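Putative sugar binding protein (PDB 3KEZ) probably binds sugars at the outer membrane as a SusD-family protein involved in nutrient capture, and holds a calcium ion. Local coordinates at residues 65-70 and 438-443; 340-345 and 362-367; 346-351 and 355-360. All coordinates share one frame; numbering follows the deposited sequence.

Interaction 1: 65-70 and 438-443; sequences GNYYRF and ILLPIP
The carbonyl oxygen of Tyr67 is held just past the end of helix 65-68: Phe70 N bonds to Tyr67 O at 3.2 Å, and the ring of the same Phe70 lies beneath that oxygen, which sits 3.9 Å above the ring plane over its centre. Phe70 has left the helix with a positive phi of 46°, and its CG stands anti to its own carbonyl carbon (chi1 -61°). This combination folds the ring back under the last turn while its far rim reaches the 438-443 loop, where CE1 of Phe70 comes 4.4 Å from CA of Ile438. The approach is oblique; the CB bond of Ile438 points away from the 65-70 segment, and it is CA that meets the ring. Alongside, the Tyr67 ring meets Leu440: CE2 of Tyr67 lies 4.3 Å from CD2 of Leu440, again obliquely. With CG of Leu440 anti to its carbonyl carbon (chi1 -71°), one methyl of the fork extends to the ring. Both touches are loose and apolar, and only 122 Å² is buried between the segments, yet all four residues are buried in the protein.

Tyr47 of helix 43-50 packs on both Tyr67 and Leu440, and its hydroxyl hydrogen-bonds to Ile438 O, while Phe72 and Tyr431 make T-shaped stacks with Tyr67 and Phe70 respectively. Lys437, just before the loop, hydrogen-bonds through NZ to Phe70 O.

The contact thus seats an irregular C-terminal segment, which runs on to Pro443 at the N-cap of helix 444-449, against the end of helix 65-68, far away in sequence. The turn that presents Phe70 is a Schellman motif, a common C-terminal cap in which a residue of positive phi ends the helix.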
ATOM      1  N   GLY A  65       0.413 -18.527  -2.716  1.00 10.89           N
ATOM      2  CA  GLY A  65      -0.275 -19.422  -3.638  1.00 10.75           C
ATOM      3  C   GLY A  65      -1.784 -19.264  -3.590  1.00 11.62           C
ATOM      4  O   GLY A  65      -2.404 -19.010  -4.624  1.00 11.76           O
ATOM      5  N   ASN A  66      -2.369 -19.353  -2.382  1.00 11.62           N
ATOM      6  CA  ASN A  66      -3.831 -19.300  -2.228  1.00 10.92           C
ATOM      7  C   ASN A  66      -4.423 -17.910  -2.586  1.00 11.14           C
ATOM      8  O   ASN A  66      -5.554 -17.818  -3.093  1.00 10.20           O
ATOM      9  CB  ASN A  66      -4.251 -19.689  -0.839  1.00 11.05           C
ATOM     10  CG  ASN A  66      -4.163 -21.185  -0.591  1.00 13.68           C
ATOM     11  OD1 ASN A  66      -4.269 -22.019  -1.503  1.00 17.72           O
ATOM     12  ND2 ASN A  66      -3.952 -21.527   0.655  1.00 15.91           N
ATOM     13  N   TYR A  67      -3.643 -16.852  -2.383  1.00  9.37           N
ATOM     14  CA  TYR A  67      -4.052 -15.504  -2.860  1.00  8.86           C
ATOM     15  C   TYR A  67      -4.040 -15.413  -4.390  1.00 10.19           C
ATOM     16  O   TYR A  67      -5.014 -14.968  -4.985  1.00  7.42           O
ATOM     17  CB  TYR A  67      -3.152 -14.416  -2.279  1.00  8.76           C
ATOM     18  CG  TYR A  67      -3.177 -14.411  -0.775  1.00 10.10           C
ATOM     19  CD1 TYR A  67      -2.358 -15.270  -0.030  1.00  9.71           C
ATOM     20  CD2 TYR A  67      -4.068 -13.598  -0.088  1.00 12.51           C
ATOM     21  CE1 TYR A  67      -2.389 -15.247   1.385  1.00 12.16           C
ATOM     22  CE2 TYR A  67      -4.107 -13.579   1.296  1.00 12.60           C
ATOM     23  CZ  TYR A  67      -3.273 -14.400   2.022  1.00  9.75           C
ATOM     24  OH  TYR A  67      -3.371 -14.358   3.391  1.00 12.01           O
ATOM     25  N   TYR A  68      -2.912 -15.808  -5.009  1.00 13.52           N
ATOM     26  CA  TYR A  68      -2.757 -15.835  -6.495  1.00 12.05           C
ATOM     27  C   TYR A  68      -3.843 -16.696  -7.174  1.00 12.06           C
ATOM     28  O   TYR A  68      -4.404 -16.315  -8.220  1.00 13.24           O
ATOM     29  CB  TYR A  68      -1.343 -16.331  -6.874  1.00 10.61           C
ATOM     30  CG  TYR A  68      -1.185 -16.778  -8.295  1.00  6.76           C
ATOM     31  CD1 TYR A  68      -1.248 -15.875  -9.331  1.00  8.69           C
ATOM     32  CD2 TYR A  68      -0.955 -18.122  -8.611  1.00  8.56           C
ATOM     33  CE1 TYR A  68      -1.131 -16.290 -10.662  1.00 10.07           C
ATOM     34  CE2 TYR A  68      -0.823 -18.542  -9.931  1.00 10.71           C
ATOM     35  CZ  TYR A  68      -0.929 -17.630 -10.949  1.00 11.79           C
ATOM     36  OH  TYR A  68      -0.799 -18.025 -12.276  1.00 11.91           O
ATOM     37  N   ARG A  69      -4.132 -17.854  -6.591  1.00  8.21           N
ATOM     38  CA  ARG A  69      -5.075 -18.792  -7.161  1.00 11.33           C
ATOM     39  C   ARG A  69      -6.537 -18.499  -6.805  1.00 11.54           C
ATOM     40  O   ARG A  69      -7.445 -19.218  -7.277  1.00 15.36           O
ATOM     41  CB  ARG A  69      -4.728 -20.243  -6.742  1.00 12.07           C
ATOM     42  CG  ARG A  69      -3.460 -20.767  -7.359  1.00 18.63           C
ATOM     43  CD  ARG A  69      -3.104 -22.180  -6.963  1.00 21.04           C
ATOM     44  NE  ARG A  69      -4.212 -23.110  -7.173  1.00 26.49           N
ATOM     45  CZ  ARG A  69      -4.710 -23.963  -6.276  1.00 30.97           C
ATOM     46  NH1 ARG A  69      -4.202 -24.074  -5.055  1.00 27.01           N
ATOM     47  NH2 ARG A  69      -5.737 -24.742  -6.618  1.00 40.87           N
ATOM     48  N   PHE A  70      -6.760 -17.473  -5.987  1.00 11.66           N
ATOM     49  CA  PHE A  70      -8.057 -17.198  -5.395  1.00 13.24           C
ATOM     50  C   PHE A  70      -8.678 -18.468  -4.841  1.00 14.01           C
ATOM     51  O   PHE A  70      -9.804 -18.828  -5.189  1.00 16.25           O
ATOM     52  CB  PHE A  70      -8.982 -16.559  -6.430  1.00 10.73           C
ATOM     53  CG  PHE A  70      -8.471 -15.284  -6.945  1.00 11.33           C
ATOM     54  CD1 PHE A  70      -8.661 -14.110  -6.221  1.00 12.94           C
ATOM     55  CD2 PHE A  70      -7.758 -15.232  -8.139  1.00 10.29           C
ATOM     56  CE1 PHE A  70      -8.185 -12.923  -6.701  1.00 13.74           C
ATOM     57  CE2 PHE A  70      -7.267 -14.049  -8.608  1.00  5.88           C
ATOM     58  CZ  PHE A  70      -7.496 -12.887  -7.896  1.00  6.81           C
ATOM     59  N   ILE A 438     -12.300 -11.317  -5.650  1.00 14.07           N
ATOM     60  CA  ILE A 438     -11.381 -10.195  -5.483  1.00 12.20           C
ATOM     61  C   ILE A 438     -11.447  -9.656  -4.045  1.00 13.78           C
ATOM     62  O   ILE A 438     -10.571  -8.889  -3.628  1.00 10.21           O
ATOM     63  CB  ILE A 438     -11.606  -8.980  -6.439  1.00 14.21           C
ATOM     64  CG1 ILE A 438     -13.064  -8.532  -6.373  1.00 22.04           C
ATOM     65  CG2 ILE A 438     -11.057  -9.245  -7.831  1.00 14.54           C
ATOM     66  CD1 ILE A 438     -13.245  -7.092  -6.662  1.00 24.89           C
ATOM     67  N   LEU A 439     -12.509 -10.037  -3.316  1.00 12.45           N
ATOM     68  CA  LEU A 439     -12.653  -9.772  -1.879  1.00 12.11           C
ATOM     69  C   LEU A 439     -12.292 -11.016  -1.063  1.00 12.76           C
ATOM     70  O   LEU A 439     -12.751 -12.110  -1.380  1.00 11.03           O
ATOM     71  CB  LEU A 439     -14.106  -9.393  -1.526  1.00  9.39           C
ATOM     72  CG  LEU A 439     -14.724  -8.331  -2.420  1.00 11.85           C
ATOM     73  CD1 LEU A 439     -16.135  -7.987  -1.970  1.00  3.85           C
ATOM     74  CD2 LEU A 439     -13.822  -7.050  -2.495  1.00  6.53           C
ATOM     75  N   LEU A 440     -11.484 -10.856  -0.009  1.00 11.89           N
ATOM     76  CA  LEU A 440     -11.330 -11.963   0.947  1.00 11.99           C
ATOM     77  C   LEU A 440     -12.693 -12.192   1.614  1.00 13.40           C
ATOM     78  O   LEU A 440     -13.483 -11.246   1.809  1.00 13.79           O
ATOM     79  CB  LEU A 440     -10.229 -11.709   2.015  1.00 11.00           C
ATOM     80  CG  LEU A 440      -8.740 -11.742   1.611  1.00 15.67           C
ATOM     81  CD1 LEU A 440      -7.806 -11.475   2.800  1.00 13.27           C
ATOM     82  CD2 LEU A 440      -8.347 -13.057   0.958  1.00 19.72           C
ATOM     83  N   PRO A 441     -12.995 -13.459   1.934  1.00 11.88           N
ATOM     84  CA  PRO A 441     -14.194 -13.663   2.710  1.00 11.70           C
ATOM     85  C   PRO A 441     -14.011 -13.138   4.135  1.00 10.76           C
ATOM     86  O   PRO A 441     -12.861 -13.016   4.626  1.00 11.09           O
ATOM     87  CB  PRO A 441     -14.372 -15.182   2.682  1.00 11.80           C
ATOM     88  CG  PRO A 441     -12.942 -15.728   2.556  1.00 11.88           C
ATOM     89  CD  PRO A 441     -12.145 -14.675   1.843  1.00 11.18           C
ATOM     90  N   ILE A 442     -15.116 -12.824   4.806  1.00 11.49           N
ATOM     91  CA  ILE A 442     -15.052 -12.409   6.220  1.00 10.32           C
ATOM     92  C   ILE A 442     -14.503 -13.605   6.995  1.00 11.96           C
ATOM     93  O   ILE A 442     -14.913 -14.733   6.730  1.00 11.52           O
ATOM     94  CB  ILE A 442     -16.411 -11.931   6.767  1.00  9.18           C
ATOM     95  CG1 ILE A 442     -16.958 -10.740   5.972  1.00 10.51           C
ATOM     96  CG2 ILE A 442     -16.275 -11.502   8.231  1.00  9.64           C
ATOM     97  CD1 ILE A 442     -16.039  -9.480   5.929  1.00  4.25           C
ATOM     98  N   PRO A 443     -13.515 -13.388   7.904  1.00 11.30           N
ATOM     99  CA  PRO A 443     -12.955 -14.576   8.539  1.00 13.79           C
ATOM    100  C   PRO A 443     -13.951 -15.309   9.421  1.00 13.16           C
ATOM    101  O   PRO A 443     -14.757 -14.675  10.112  1.00 17.13           O
ATOM    102  CB  PRO A 443     -11.819 -14.038   9.406  1.00 13.77           C
ATOM    103  CG  PRO A 443     -11.595 -12.628   8.973  1.00 13.26           C
ATOM    104  CD  PRO A 443     -12.626 -12.218   8.021  1.00 14.03           C
TER

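Interaction 2: 340-345 and 362-367; sequences AYLNAA and NSIVQR
Tyr341 and Ile364 form the main apolar pair across the two helices, their CA atoms 7.3 Å apart, and CB of Tyr341 lies 3.9 Å from CG1 of Ile364. CG1 of Ile364 is anti to the carbonyl carbon (chi1 -59°), and the turn at chi2 (-53°) brings the terminal CD1 back beside CB of Tyr341, where it also comes obliquely to the ring. Leu342, one residue on, adds its branch point, with CG 4.2 Å from CG1 of Ile364. The ethyl arm of the isoleucine is therefore covered by two consecutive residues of the 340-345 helix. Beyond the pair, Ile364 also packs on Glu387 and Glu391 of helix 381-392.

Contact with a small polar side chain is the second kind. CE2 of Tyr341 approaches CB of Ser363 to 3.5 Å, and OG of Ser363 is equally near that ring carbon, at 3.5 Å. The serine thus lies along one flank of the ring, obliquely, and serves here as a surface to pack on.

Polar bonding lies outside the pair. The Tyr341 hydroxyl hydrogen-bonds to Glu227 OE2 in helix 212-229, which fixes the far end of the ring while its CD2/CE2 flank packs on Ser363. With the ring gone, as in an alanine here, Glu227 is likely to lose its phenol partner and a gap to open beside Ser363.

The short helical segments run at 131° to each other, with a closest approach of 9.8 Å between their axes, and bury 183 Å². With van der Waals contact alone joining them, the fit rests on the shapes of Tyr341, Leu342, Ser363 and Ile364, while the directional bond of Tyr341 is made to Glu227, off the interface.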
ATOM      1  N   ALA A 340       3.142   9.919  -5.336  1.00 12.27           N
ATOM      2  CA  ALA A 340       2.503  11.237  -5.439  1.00 11.08           C
ATOM      3  C   ALA A 340       2.567  11.726  -6.870  1.00 12.07           C
ATOM      4  O   ALA A 340       1.559  12.226  -7.364  1.00 15.16           O
ATOM      5  CB  ALA A 340       3.053  12.283  -4.468  1.00  6.27           C
ATOM      6  N   TYR A 341       3.700  11.553  -7.557  1.00  9.14           N
ATOM      7  CA  TYR A 341       3.797  11.973  -8.968  1.00  8.89           C
ATOM      8  C   TYR A 341       2.763  11.248  -9.847  1.00 10.48           C
ATOM      9  O   TYR A 341       2.101  11.872 -10.657  1.00  9.07           O
ATOM     10  CB  TYR A 341       5.196  11.760  -9.535  1.00  7.98           C
ATOM     11  CG  TYR A 341       6.125  12.909  -9.273  1.00  8.39           C
ATOM     12  CD1 TYR A 341       6.737  13.060  -8.025  1.00 12.28           C
ATOM     13  CD2 TYR A 341       6.434  13.813 -10.272  1.00 11.89           C
ATOM     14  CE1 TYR A 341       7.567  14.150  -7.768  1.00 12.33           C
ATOM     15  CE2 TYR A 341       7.280  14.873 -10.046  1.00 14.65           C
ATOM     16  CZ  TYR A 341       7.837  15.046  -8.785  1.00 11.55           C
ATOM     17  OH  TYR A 341       8.690  16.095  -8.548  1.00  8.89           O
ATOM     18  N   LEU A 342       2.670   9.926  -9.703  1.00 10.04           N
ATOM     19  CA  LEU A 342       1.723   9.116 -10.478  1.00 11.57           C
ATOM     20  C   LEU A 342       0.266   9.418 -10.146  1.00  9.36           C
ATOM     21  O   LEU A 342      -0.606   9.392 -11.043  1.00  8.64           O
ATOM     22  CB  LEU A 342       2.011   7.624 -10.305  1.00  9.73           C
ATOM     23  CG  LEU A 342       3.371   7.144 -10.843  1.00 13.23           C
ATOM     24  CD1 LEU A 342       3.852   5.913 -10.063  1.00 12.93           C
ATOM     25  CD2 LEU A 342       3.257   6.912 -12.400  1.00  9.73           C
ATOM     26  N   ASN A 343      -0.019   9.686  -8.876  1.00  9.35           N
ATOM     27  CA  ASN A 343      -1.357  10.143  -8.491  1.00  9.01           C
ATOM     28  C   ASN A 343      -1.714  11.484  -9.125  1.00 10.62           C
ATOM     29  O   ASN A 343      -2.803  11.617  -9.662  1.00  8.38           O
ATOM     30  CB  ASN A 343      -1.471  10.188  -6.958  1.00  9.21           C
ATOM     31  CG  ASN A 343      -1.411   8.800  -6.329  1.00 11.76           C
ATOM     32  OD1 ASN A 343      -1.378   7.765  -7.042  1.00 10.86           O
ATOM     33  ND2 ASN A 343      -1.408   8.760  -4.981  1.00 10.11           N
ATOM     34  N   ALA A 344      -0.793  12.461  -9.115  1.00  8.00           N
ATOM     35  CA  ALA A 344      -1.023  13.747  -9.764  1.00  9.34           C
ATOM     36  C   ALA A 344      -1.226  13.586 -11.265  1.00  8.97           C
ATOM     37  O   ALA A 344      -2.119  14.199 -11.830  1.00  9.67           O
ATOM     38  CB  ALA A 344       0.125  14.735  -9.485  1.00  4.20           C
ATOM     39  N   ALA A 345      -0.464  12.677 -11.886  1.00 12.72           N
ATOM     40  CA  ALA A 345      -0.593  12.421 -13.319  1.00 12.27           C
ATOM     41  C   ALA A 345      -1.964  11.869 -13.669  1.00 11.35           C
ATOM     42  O   ALA A 345      -2.624  12.370 -14.585  1.00 11.14           O
ATOM     43  CB  ALA A 345       0.497  11.496 -13.807  1.00  9.54           C
ATOM     44  N   ASN A 362       6.172  12.761 -16.850  1.00 11.13           N
ATOM     45  CA  ASN A 362       7.473  12.831 -17.476  1.00 11.35           C
ATOM     46  C   ASN A 362       8.594  12.679 -16.440  1.00  9.17           C
ATOM     47  O   ASN A 362       9.622  12.095 -16.740  1.00 11.47           O
ATOM     48  CB  ASN A 362       7.649  14.110 -18.317  1.00  9.60           C
ATOM     49  CG  ASN A 362       8.176  13.825 -19.708  1.00 19.50           C
ATOM     50  OD1 ASN A 362       8.283  12.670 -20.134  1.00 12.34           O
ATOM     51  ND2 ASN A 362       8.512  14.885 -20.431  1.00 19.17           N
ATOM     52  N   SER A 363       8.374  13.146 -15.224  1.00  9.33           N
ATOM     53  CA  SER A 363       9.348  12.994 -14.165  1.00 11.04           C
ATOM     54  C   SER A 363       9.617  11.488 -13.887  1.00 10.88           C
ATOM     55  O   SER A 363      10.770  11.092 -13.710  1.00 10.17           O
ATOM     56  CB  SER A 363       8.884  13.750 -12.895  1.00 11.10           C
ATOM     57  OG  SER A 363       9.019  15.163 -13.059  1.00 13.15           O
ATOM     58  N   ILE A 364       8.563  10.668 -13.870  1.00  9.87           N
ATOM     59  CA  ILE A 364       8.710   9.228 -13.687  1.00  8.47           C
ATOM     60  C   ILE A 364       9.351   8.574 -14.916  1.00 10.79           C
ATOM     61  O   ILE A 364      10.338   7.837 -14.770  1.00 10.32           O
ATOM     62  CB  ILE A 364       7.405   8.555 -13.286  1.00 10.93           C
ATOM     63  CG1 ILE A 364       6.892   9.180 -11.976  1.00 13.38           C
ATOM     64  CG2 ILE A 364       7.596   7.078 -13.084  1.00  5.75           C
ATOM     65  CD1 ILE A 364       7.938   9.211 -10.780  1.00  9.21           C
ATOM     66  N   VAL A 365       8.782   8.824 -16.098  1.00 10.97           N
ATOM     67  CA  VAL A 365       9.328   8.349 -17.383  1.00 13.17           C
ATOM     68  C   VAL A 365      10.820   8.665 -17.541  1.00 12.43           C
ATOM     69  O   VAL A 365      11.615   7.774 -17.794  1.00  9.70           O
ATOM     70  CB  VAL A 365       8.610   8.991 -18.559  1.00 11.03           C
ATOM     71  CG1 VAL A 365       9.373   8.722 -19.849  1.00  7.99           C
ATOM     72  CG2 VAL A 365       7.156   8.498 -18.613  1.00  9.25           C
ATOM     73  N   GLN A 366      11.198   9.930 -17.357  1.00 13.48           N
ATOM     74  CA  GLN A 366      12.574  10.342 -17.600  1.00 12.06           C
ATOM     75  C   GLN A 366      13.565   9.870 -16.517  1.00 12.61           C
ATOM     76  O   GLN A 366      14.722   9.655 -16.804  1.00  9.53           O
ATOM     77  CB  GLN A 366      12.669  11.856 -17.853  1.00 13.38           C
ATOM     78  CG  GLN A 366      11.926  12.178 -19.152  1.00 12.73           C
ATOM     79  CD  GLN A 366      12.004  13.593 -19.603  1.00 14.81           C
ATOM     80  OE1 GLN A 366      12.062  14.497 -18.785  1.00 17.45           O
ATOM     81  NE2 GLN A 366      11.972  13.806 -20.932  1.00 13.66           N
ATOM     82  N   ARG A 367      13.108   9.686 -15.289  1.00 11.68           N
ATOM     83  CA  ARG A 367      13.959   9.029 -14.282  1.00 13.33           C
ATOM     84  C   ARG A 367      14.261   7.541 -14.649  1.00 12.01           C
ATOM     85  O   ARG A 367      15.377   7.035 -14.431  1.00 12.91           O
ATOM     86  CB  ARG A 367      13.311   9.173 -12.902  1.00 12.90           C
ATOM     87  CG  ARG A 367      14.171   8.741 -11.723  1.00 13.38           C
ATOM     88  CD  ARG A 367      14.025   7.250 -11.370  1.00 14.58           C
ATOM     89  NE  ARG A 367      12.659   6.843 -11.019  1.00  8.97           N
ATOM     90  CZ  ARG A 367      12.046   7.090  -9.862  1.00 10.04           C
ATOM     91  NH1 ARG A 367      12.646   7.769  -8.873  1.00  8.84           N
ATOM     92  NH2 ARG A 367      10.820   6.643  -9.701  1.00 12.58           N
TER

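Interaction 3: 346-351 and 355-360; sequences EAAVQT and AKAVKY
Ala348 and Ala357 bring the two helices nearest together, their CA atoms 4.9 Å apart. CB of Ala348 presses on the partner backbone, 3.4 Å from the Ala357 N, and lies 3.7 Å from CB of Ala357. Neither residue has a side-chain torsion to adjust, and the position of these two methyls is set by the backbones. Val349 joins from the side with one branch: its CG1 is anti to the backbone N (chi1 166°), which leaves CG2 anti to the carbonyl carbon, and CG2 sits 3.6 Å from CB of Ala357. That methyl of Ala357 is thus touched by both Ala348 and Val349, and Leu379 from a nearby loop packs on Val349 and Ala357 as well.

The arrangement is an antiparallel helical hairpin, closed by a very short connection, in a protein whose sequence families belong to the TPR clan. The segment axes lie 7.7 Å apart at their closest and cross at -162°, a spacing that the small alanines permit.

Lys356 begins in the contact and then departs. Its CB is 3.9 Å from CB of Ala348, but CG is anti to the backbone N and the chain stays extended until it bends at chi3 (-83°), carrying NZ to a salt bridge with Glu220 OE1 of helix 212-229. The other oxygen of that carboxylate hydrogen-bonds to the Tyr360 hydroxyl, so one acid grips two side chains of the second helix.

At the close of the first helix, Thr351 turns its hydroxyl back into the last turn. OG1 donates to Ala347 O at 2.8 Å, somewhat tilted from the carbonyl plane, alongside a weak backbone bond from Thr351 N to the same oxygen.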
ATOM      1  N   GLU A 346      -2.401  10.875 -12.913  1.00 11.33           N
ATOM      2  CA  GLU A 346      -3.716  10.282 -13.101  1.00 13.39           C
ATOM      3  C   GLU A 346      -4.850  11.309 -12.914  1.00 10.74           C
ATOM      4  O   GLU A 346      -5.715  11.459 -13.779  1.00  8.42           O
ATOM      5  CB  GLU A 346      -3.911   9.070 -12.184  1.00 12.70           C
ATOM      6  CG  GLU A 346      -5.267   8.407 -12.368  1.00 11.99           C
ATOM      7  CD  GLU A 346      -5.495   7.156 -11.493  1.00 12.25           C
ATOM      8  OE1 GLU A 346      -4.536   6.475 -11.076  1.00 12.19           O
ATOM      9  OE2 GLU A 346      -6.676   6.851 -11.229  1.00 11.84           O
ATOM     10  N   ALA A 347      -4.793  12.060 -11.820  1.00 12.24           N
ATOM     11  CA  ALA A 347      -5.814  13.069 -11.529  1.00 12.43           C
ATOM     12  C   ALA A 347      -5.816  14.188 -12.584  1.00 11.36           C
ATOM     13  O   ALA A 347      -6.875  14.705 -12.917  1.00 14.14           O
ATOM     14  CB  ALA A 347      -5.613  13.655 -10.127  1.00  8.44           C
ATOM     15  N   ALA A 348      -4.640  14.554 -13.101  1.00  8.16           N
ATOM     16  CA  ALA A 348      -4.545  15.520 -14.191  1.00  7.98           C
ATOM     17  C   ALA A 348      -5.264  15.004 -15.450  1.00  9.25           C
ATOM     18  O   ALA A 348      -6.052  15.747 -16.075  1.00 10.77           O
ATOM     19  CB  ALA A 348      -3.082  15.847 -14.510  1.00  7.06           C
ATOM     20  N   VAL A 349      -5.015  13.749 -15.805  1.00  6.85           N
ATOM     21  CA  VAL A 349      -5.664  13.145 -16.972  1.00  7.98           C
ATOM     22  C   VAL A 349      -7.162  13.178 -16.767  1.00  8.78           C
ATOM     23  O   VAL A 349      -7.922  13.627 -17.638  1.00 10.77           O
ATOM     24  CB  VAL A 349      -5.222  11.689 -17.176  1.00  8.01           C
ATOM     25  CG1 VAL A 349      -6.202  10.963 -18.201  1.00 10.90           C
ATOM     26  CG2 VAL A 349      -3.771  11.665 -17.684  1.00  8.67           C
ATOM     27  N   GLN A 350      -7.593  12.734 -15.587  1.00  9.70           N
ATOM     28  CA  GLN A 350      -9.003  12.593 -15.300  1.00 10.88           C
ATOM     29  C   GLN A 350      -9.728  13.937 -15.165  1.00 13.31           C
ATOM     30  O   GLN A 350     -10.933  13.977 -15.303  1.00 16.22           O
ATOM     31  CB  GLN A 350      -9.233  11.664 -14.108  1.00 11.19           C
ATOM     32  CG  GLN A 350      -8.740  10.266 -14.314  1.00 13.82           C
ATOM     33  CD  GLN A 350      -9.659   9.426 -15.216  1.00 17.19           C
ATOM     34  OE1 GLN A 350      -9.998   9.835 -16.307  1.00 25.25           O
ATOM     35  NE2 GLN A 350     -10.053   8.272 -14.747  1.00 15.18           N
ATOM     36  N   THR A 351      -9.000  15.042 -14.966  1.00 12.96           N
ATOM     37  CA  THR A 351      -9.600  16.376 -14.958  1.00 13.14           C
ATOM     38  C   THR A 351      -9.339  17.168 -16.247  1.00 12.43           C
ATOM     39  O   THR A 351      -9.683  18.335 -16.347  1.00 11.66           O
ATOM     40  CB  THR A 351      -9.104  17.179 -13.759  1.00 14.27           C
ATOM     41  OG1 THR A 351      -7.680  17.234 -13.768  1.00 14.70           O
ATOM     42  CG2 THR A 351      -9.579  16.538 -12.430  1.00 11.53           C
ATOM     43  N   ALA A 355      -1.389  19.049 -19.966  1.00  9.06           N
ATOM     44  CA  ALA A 355      -0.098  19.704 -19.688  1.00 10.27           C
ATOM     45  C   ALA A 355       0.493  19.246 -18.379  1.00  9.16           C
ATOM     46  O   ALA A 355       1.682  18.928 -18.285  1.00  9.61           O
ATOM     47  CB  ALA A 355      -0.233  21.240 -19.708  1.00 10.57           C
ATOM     48  N   LYS A 356      -0.372  19.212 -17.381  1.00 11.86           N
ATOM     49  CA  LYS A 356      -0.022  18.820 -16.034  1.00 11.78           C
ATOM     50  C   LYS A 356       0.227  17.326 -15.958  1.00  8.73           C
ATOM     51  O   LYS A 356       1.155  16.909 -15.294  1.00  8.68           O
ATOM     52  CB  LYS A 356      -1.143  19.216 -15.057  1.00 13.82           C
ATOM     53  CG  LYS A 356      -0.677  19.322 -13.623  1.00 20.17           C
ATOM     54  CD  LYS A 356      -1.776  19.831 -12.646  1.00 16.03           C
ATOM     55  CE  LYS A 356      -1.895  21.331 -12.650  1.00 11.00           C
ATOM     56  NZ  LYS A 356      -2.569  21.835 -11.393  1.00 17.74           N
ATOM     57  N   ALA A 357      -0.582  16.521 -16.658  1.00  8.69           N
ATOM     58  CA  ALA A 357      -0.345  15.083 -16.693  1.00 10.36           C
ATOM     59  C   ALA A 357       1.021  14.768 -17.279  1.00 10.49           C
ATOM     60  O   ALA A 357       1.751  13.954 -16.706  1.00 14.10           O
ATOM     61  CB  ALA A 357      -1.416  14.366 -17.468  1.00 11.45           C
ATOM     62  N   VAL A 358       1.341  15.384 -18.413  1.00  8.17           N
ATOM     63  CA  VAL A 358       2.647  15.234 -19.040  1.00  7.96           C
ATOM     64  C   VAL A 358       3.778  15.677 -18.085  1.00  8.26           C
ATOM     65  O   VAL A 358       4.764  14.958 -17.962  1.00  9.65           O
ATOM     66  CB  VAL A 358       2.731  15.983 -20.365  1.00 11.71           C
ATOM     67  CG1 VAL A 358       4.196  16.174 -20.854  1.00  5.60           C
ATOM     68  CG2 VAL A 358       1.882  15.276 -21.425  1.00  6.58           C
ATOM     69  N   LYS A 359       3.607  16.807 -17.388  1.00  8.36           N
ATOM     70  CA  LYS A 359       4.615  17.293 -16.436  1.00 11.07           C
ATOM     71  C   LYS A 359       4.943  16.214 -15.404  1.00 11.65           C
ATOM     72  O   LYS A 359       6.101  15.790 -15.246  1.00  8.98           O
ATOM     73  CB  LYS A 359       4.114  18.556 -15.744  1.00 13.31           C
ATOM     74  CG  LYS A 359       5.156  19.223 -14.798  1.00 23.91           C
ATOM     75  CD  LYS A 359       4.484  20.249 -13.865  1.00 26.33           C
ATOM     76  CE  LYS A 359       5.130  20.278 -12.442  1.00 33.77           C
ATOM     77  NZ  LYS A 359       4.555  21.384 -11.576  1.00 33.32           N
ATOM     78  N   TYR A 360       3.915  15.715 -14.725  1.00 12.43           N
ATOM     79  CA  TYR A 360       4.152  14.771 -13.626  1.00 11.00           C
ATOM     80  C   TYR A 360       4.583  13.406 -14.139  1.00 11.58           C
ATOM     81  O   TYR A 360       5.519  12.781 -13.602  1.00  9.93           O
ATOM     82  CB  TYR A 360       2.933  14.697 -12.708  1.00 11.19           C
ATOM     83  CG  TYR A 360       2.757  15.972 -11.905  1.00  8.73           C
ATOM     84  CD1 TYR A 360       3.652  16.277 -10.872  1.00 11.59           C
ATOM     85  CD2 TYR A 360       1.706  16.856 -12.131  1.00  9.18           C
ATOM     86  CE1 TYR A 360       3.513  17.401 -10.113  1.00 16.66           C
ATOM     87  CE2 TYR A 360       1.574  18.030 -11.353  1.00 15.90           C
ATOM     88  CZ  TYR A 360       2.491  18.283 -10.356  1.00 13.38           C
ATOM     89  OH  TYR A 360       2.414  19.390  -9.536  1.00 12.68           O
TER

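Overall arrangement
From the N terminus the chain first passes 65-70, whose partner 438-443 comes only near the C-terminal end, so interaction 1 closes a very long loop that encloses the other two contacts. Helix 337-350 then supplies 340-345 and 346-351 in turn. After a short connection helix 354-368 returns, offering 355-360 before 362-367, so interaction 3 is nested inside interaction 2 and none of the loops cross. Interactions 2 and 3 lie about 9 Å apart between centres and touch, for example through CB of Tyr360 against Tyr341 O. Interaction 1 is remote, its centre about 31 Å from that of interaction 2 and on the opposite side of the chain's centre, tying the end of helix 65-68 to the loop before helix 444-449.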